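Side-chain contacts in ceramide very long chain fatty acid hydroxylase SCS7 (Saccharomyces cerevisiae, PDB 4ZR1), which hydroxylates the very long chain fatty acid of sphingolipid ceramides, probably at C-2, with electrons from cytochrome b5 and a likely catalytic dimetal centre: residues K249-L252 and E253-Y256; F269-V273 and F274-L278. All blocks are in the same frame, centred on the assembly; numbering follows the deposited sequence.

Contact 1. Residues K249-L252 and E253-Y256; sequences KYHL and EHHY. With ZN (zinc ion), chain C; ZN (zinc ion), chain D.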
loop_
_atom_site.group_PDB
_atom_site.type_symbol
_atom_site.label_atom_id
_atom_site.label_comp_id
_atom_site.label_asym_id
_atom_site.label_seq_id
_atom_site.Cartn_x
_atom_site.Cartn_y
_atom_site.Cartn_z
ATOM N N LYS A 249 13.198 -3.458 7.469
ATOM C CA LYS A 249 12.744 -4.181 8.645
ATOM C C LYS A 249 11.504 -3.505 9.210
ATOM O O LYS A 249 10.557 -4.168 9.628
ATOM C CB LYS A 249 13.844 -4.266 9.709
ATOM C CG LYS A 249 13.314 -4.662 11.092
ATOM C CD LYS A 249 14.419 -5.030 12.078
ATOM C CE LYS A 249 13.954 -4.848 13.520
ATOM N NZ LYS A 249 13.231 -3.555 13.707
ATOM N N TYR A 250 11.513 -2.179 9.192
ATOM C CA TYR A 250 10.432 -1.382 9.758
ATOM C C TYR A 250 9.121 -1.594 9.015
ATOM O O TYR A 250 8.074 -1.843 9.616
ATOM C CB TYR A 250 10.816 0.097 9.734
ATOM C CG TYR A 250 9.822 1.007 10.404
ATOM C CD1 TYR A 250 9.825 1.172 11.779
ATOM C CD2 TYR A 250 8.890 1.716 9.656
ATOM C CE1 TYR A 250 8.929 2.017 12.397
ATOM C CE2 TYR A 250 7.981 2.560 10.264
ATOM C CZ TYR A 250 8.002 2.707 11.636
ATOM O OH TYR A 250 7.097 3.550 12.244
ATOM N N HIS A 251 9.178 -1.497 7.696
ATOM C CA HIS A 251 7.970 -1.636 6.904
ATOM C C HIS A 251 7.442 -3.069 6.919
ATOM O O HIS A 251 6.234 -3.296 6.990
ATOM C CB HIS A 251 8.211 -1.198 5.467
ATOM C CG HIS A 251 7.031 -1.432 4.583
ATOM N ND1 HIS A 251 5.847 -0.748 4.734
ATOM C CD2 HIS A 251 6.831 -2.314 3.579
ATOM C CE1 HIS A 251 4.975 -1.179 3.843
ATOM N NE2 HIS A 251 5.548 -2.128 3.128
ATOM N N LEU A 252 8.350 -4.032 6.840
ATOM C CA LEU A 252 7.968 -5.435 6.869
ATOM C C LEU A 252 7.283 -5.793 8.182
ATOM O O LEU A 252 6.428 -6.679 8.219
ATOM C CB LEU A 252 9.191 -6.321 6.646
ATOM C CG LEU A 252 9.341 -6.949 5.258
ATOM C CD1 LEU A 252 8.961 -5.995 4.159
ATOM C CD2 LEU A 252 10.762 -7.411 5.056
ATOM N N GLU A 253 7.646 -5.105 9.262
ATOM C CA GLU A 253 6.984 -5.357 10.539
ATOM C C GLU A 253 5.566 -4.797 10.524
ATOM O O GLU A 253 4.694 -5.272 11.252
ATOM C CB GLU A 253 7.779 -4.769 11.702
ATOM C CG GLU A 253 9.007 -5.569 12.072
ATOM C CD GLU A 253 9.713 -5.007 13.285
ATOM O OE1 GLU A 253 9.189 -4.044 13.892
ATOM O OE2 GLU A 253 10.794 -5.529 13.627
ATOM N N HIS A 254 5.335 -3.786 9.693
ATOM C CA HIS A 254 3.985 -3.277 9.503
ATOM C C HIS A 254 3.102 -4.367 8.891
ATOM O O HIS A 254 1.896 -4.428 9.119
ATOM C CB HIS A 254 3.995 -2.037 8.611
ATOM C CG HIS A 254 2.643 -1.659 8.101
ATOM N ND1 HIS A 254 1.765 -0.879 8.825
ATOM C CD2 HIS A 254 2.006 -1.974 6.949
ATOM C CE1 HIS A 254 0.649 -0.724 8.136
ATOM N NE2 HIS A 254 0.770 -1.378 6.993
ATOM N N HIS A 255 3.733 -5.229 8.108
ATOM C CA HIS A 255 3.064 -6.343 7.466
ATOM C C HIS A 255 2.942 -7.565 8.388
ATOM O O HIS A 255 1.856 -8.102 8.578
ATOM C CB HIS A 255 3.817 -6.724 6.189
ATOM C CG HIS A 255 3.531 -5.825 5.026
ATOM N ND1 HIS A 255 2.355 -5.882 4.312
ATOM C CD2 HIS A 255 4.272 -4.847 4.453
ATOM C CE1 HIS A 255 2.378 -4.974 3.353
ATOM N NE2 HIS A 255 3.530 -4.333 3.416
ATOM N N TYR A 256 4.058 -8.000 8.965
ATOM C CA TYR A 256 4.097 -9.285 9.651
ATOM C C TYR A 256 4.174 -9.199 11.175
ATOM O O TYR A 256 4.578 -10.160 11.824
ATOM C CB TYR A 256 5.285 -10.101 9.147
ATOM C CG TYR A 256 5.355 -10.236 7.648
ATOM C CD1 TYR A 256 4.648 -11.234 6.981
ATOM C CD2 TYR A 256 6.136 -9.372 6.897
ATOM C CE1 TYR A 256 4.719 -11.357 5.602
ATOM C CE2 TYR A 256 6.212 -9.486 5.530
ATOM C CZ TYR A 256 5.505 -10.476 4.885
ATOM O OH TYR A 256 5.598 -10.574 3.521
HETATM ZN ZN ZN C . 4.089 -3.177 1.830
HETATM ZN ZN ZN D . -0.568 -1.058 5.340
#
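His251 and His255, one helical turn apart on helix 242-256, show how a short histidine-rich sequence becomes a metal site. Metal coordination dominates: His251 NE2 lies 2.2 Å and His255 NE2 2.0 Å from the same zinc ion, which His177, His232 and His236 also bind. Their first torsions differ: His251 has CG anti to the backbone N (chi1 175°), whereas His255 has CG beside its N (chi1 -79°), and the two rings thereby converge on one metal. They meet as an offset edge-to-face pair, the edge of His255 toward the face of His251, with planes at 86°. His254 turns elsewhere and binds the second zinc through NE2, 2.1 Å away, alongside His150, His155, His174 and His178; its ND1 is hydrogen-bonded to Leu261.

The charged pair lies away from the metals. Lys249, its chain bent at the last torsion, brings NZ to within 3.1 Å of Glu253 OE2 in a salt bridge whose hydrogen bond is weak. An alanine in place of Glu253 would probably leave the exposed Lys249 ammonium without this carboxylate and its end freer to move. Apolar packing is modest, with Leu252 CG 4.0 Å from Tyr256 CE2. Backbone bonding includes Tyr256 N to Leu252 O at 2.8 Å.

The spacing is that of an HxxHH histidine box, and its chemistry implies that one helical turn feeds both ions of the likely catalytic dimetal centre.

Contact 2. Residues F269-V273 and F274-L278; sequences FWDEV and FGTYL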
loop_
_atom_site.group_PDB
_atom_site.type_symbol
_atom_site.label_atom_id
_atom_site.label_comp_id
_atom_site.label_asym_id
_atom_site.label_seq_id
_atom_site.Cartn_x
_atom_site.Cartn_y
_atom_site.Cartn_z
ATOM N N PHE A 269 9.322 9.171 10.065
ATOM C CA PHE A 269 9.246 10.552 10.535
ATOM C C PHE A 269 7.874 10.888 11.118
ATOM O O PHE A 269 7.744 11.175 12.304
ATOM C CB PHE A 269 9.582 11.497 9.378
ATOM C CG PHE A 269 9.595 12.944 9.755
ATOM C CD1 PHE A 269 10.711 13.503 10.342
ATOM C CD2 PHE A 269 8.498 13.747 9.510
ATOM C CE1 PHE A 269 10.730 14.833 10.689
ATOM C CE2 PHE A 269 8.514 15.081 9.855
ATOM C CZ PHE A 269 9.636 15.625 10.441
ATOM N N TRP A 270 6.847 10.816 10.283
ATOM C CA TRP A 270 5.497 11.144 10.712
ATOM C C TRP A 270 4.920 10.124 11.693
ATOM O O TRP A 270 3.922 10.403 12.365
ATOM C CB TRP A 270 4.586 11.287 9.491
ATOM C CG TRP A 270 5.023 12.380 8.586
ATOM C CD1 TRP A 270 5.568 12.252 7.343
ATOM C CD2 TRP A 270 4.988 13.783 8.864
ATOM N NE1 TRP A 270 5.861 13.487 6.820
ATOM C CE2 TRP A 270 5.515 14.447 7.739
ATOM C CE3 TRP A 270 4.561 14.546 9.962
ATOM C CZ2 TRP A 270 5.621 15.838 7.673
ATOM C CZ3 TRP A 270 4.664 15.923 9.896
ATOM C CH2 TRP A 270 5.189 16.556 8.759
ATOM N N ASP A 271 5.533 8.945 11.771
ATOM C CA ASP A 271 5.143 7.957 12.772
ATOM C C ASP A 271 5.529 8.463 14.152
ATOM O O ASP A 271 4.786 8.338 15.127
ATOM C CB ASP A 271 5.809 6.608 12.507
ATOM C CG ASP A 271 4.983 5.716 11.603
ATOM O OD1 ASP A 271 3.735 5.765 11.696
ATOM O OD2 ASP A 271 5.586 4.973 10.796
ATOM N N GLU A 272 6.716 9.041 14.218
ATOM C CA GLU A 272 7.236 9.550 15.466
ATOM C C GLU A 272 6.420 10.771 15.902
ATOM O O GLU A 272 5.936 10.844 17.030
ATOM C CB GLU A 272 8.711 9.880 15.296
ATOM C CG GLU A 272 9.611 9.219 16.307
ATOM C CD GLU A 272 11.010 8.949 15.765
ATOM O OE1 GLU A 272 11.524 9.800 15.008
ATOM O OE2 GLU A 272 11.635 7.940 16.164
ATOM N N VAL A 273 6.242 11.701 14.973
ATOM C CA VAL A 273 5.460 12.912 15.188
ATOM C C VAL A 273 4.057 12.624 15.728
ATOM O O VAL A 273 3.616 13.270 16.678
ATOM C CB VAL A 273 5.338 13.711 13.874
ATOM C CG1 VAL A 273 4.403 14.891 14.039
ATOM C CG2 VAL A 273 6.712 14.150 13.381
ATOM N N PHE A 274 3.364 11.652 15.133
ATOM C CA PHE A 274 1.969 11.371 15.492
ATOM C C PHE A 274 1.810 10.129 16.349
ATOM O O PHE A 274 0.706 9.598 16.494
ATOM C CB PHE A 274 1.107 11.222 14.246
ATOM C CG PHE A 274 1.001 12.466 13.435
ATOM C CD1 PHE A 274 0.257 13.543 13.891
ATOM C CD2 PHE A 274 1.593 12.544 12.192
ATOM C CE1 PHE A 274 0.134 14.701 13.131
ATOM C CE2 PHE A 274 1.473 13.698 11.418
ATOM C CZ PHE A 274 0.742 14.778 11.889
ATOM N N GLY A 275 2.922 9.668 16.905
ATOM C CA GLY A 275 2.905 8.580 17.861
ATOM C C GLY A 275 2.306 7.297 17.326
ATOM O O GLY A 275 1.398 6.728 17.928
ATOM N N THR A 276 2.807 6.850 16.182
ATOM C CA THR A 276 2.450 5.543 15.656
ATOM C C THR A 276 3.708 4.768 15.293
ATOM O O THR A 276 3.642 3.796 14.546
ATOM C CB THR A 276 1.533 5.638 14.412
ATOM O OG1 THR A 276 2.139 6.484 13.426
ATOM C CG2 THR A 276 0.160 6.185 14.784
ATOM N N TYR A 277 4.851 5.209 15.817
ATOM C CA TYR A 277 6.126 4.544 15.556
ATOM C C TYR A 277 6.031 3.048 15.872
ATOM O O TYR A 277 5.259 2.633 16.738
ATOM C CB TYR A 277 7.258 5.192 16.367
ATOM C CG TYR A 277 8.630 4.617 16.062
ATOM C CD1 TYR A 277 9.248 4.861 14.840
ATOM C CD2 TYR A 277 9.312 3.844 16.997
ATOM C CE1 TYR A 277 10.496 4.343 14.550
ATOM C CE2 TYR A 277 10.567 3.318 16.714
ATOM C CZ TYR A 277 11.150 3.576 15.489
ATOM O OH TYR A 277 12.391 3.064 15.190
ATOM N N LEU A 278 6.803 2.244 15.151
ATOM C CA LEU A 278 6.795 0.801 15.349
ATOM C C LEU A 278 8.085 0.361 16.042
ATOM O O LEU A 278 9.014 -0.130 15.400
ATOM C CB LEU A 278 6.616 0.086 14.006
ATOM C CG LEU A 278 6.258 -1.401 14.016
ATOM C CD1 LEU A 278 5.091 -1.662 14.943
ATOM C CD2 LEU A 278 5.931 -1.866 12.605
#
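Asp271 and Glu272 offer their backbone carbonyls to the residues that turn out of short helix 269-273: Thr276 N bonds to Asp271 O at 2.7 Å and nearly straight (166°), and Gly275 N to Glu272 O at 3.2 Å, while Phe274 N still closes a helical turn on Trp270 O. Gly275 has positive phi (59°), a value that glycine adopts readily.

Among the side chains, the Asp271 carboxylate is the main polar element. Its OD1 accepts the hydroxyl of Thr276, with OG1 2.5 Å away, the two side chains crossing at about a right angle. Thr276 places OG1 between its backbone N and carbonyl carbon (chi1 54°), the rotamer that turns the hydroxyl to the aspartate, and the same oxygen is hydrogen-bonded to Tyr147 OH. OD1 is also bonded to Phe263 N and OD2 to Gly264 N and Tyr250 OH, so four bonds hold this buried carboxylate in place.

The apolar and aromatic side chains pack through their carbon atoms. Val273 lays CG1 squarely over the face of the Phe274 ring, 4.0 Å from its centroid, in a CH-pi contact. Trp270 and Phe274 run side by side and meet rim to rim, CE3 of the indole 3.5 Å from CE2 of the phenyl ring. The indole NE1 is bonded to Thr143 on helix 128-154, the second transmembrane helix, against which Trp270 also packs. Farther round, Glu272 OE2 sits 4.1 Å above the Tyr277 ring, toward its rim.

Helix termination of this kind, with paired bonds to Asp271 O and Glu272 O and glycine at the C-prime position, defines a Schellman motif.

Both contacts are local and lie in what is inferred to be the cytoplasmic part of the fold, but contact 1 is buried beside the metals whereas contact 2 is only partly buried and places several residues at the surface. Contact 1 runs along a helix and is ruled by metal coordination; contact 2 ends one, and relies on a backbone cap, a carboxylate and aromatic packing. Their elements, helix 242-256 and helix 269-273 with its following loop, are successive in the chain and touch. Tyr250 CE1 packs 3.5 Å from Tyr277 CE1, and Leu278 CD2 approaches His254 N at 3.5 Å, which packs the loop after the capped turn against the histidine-bearing helix.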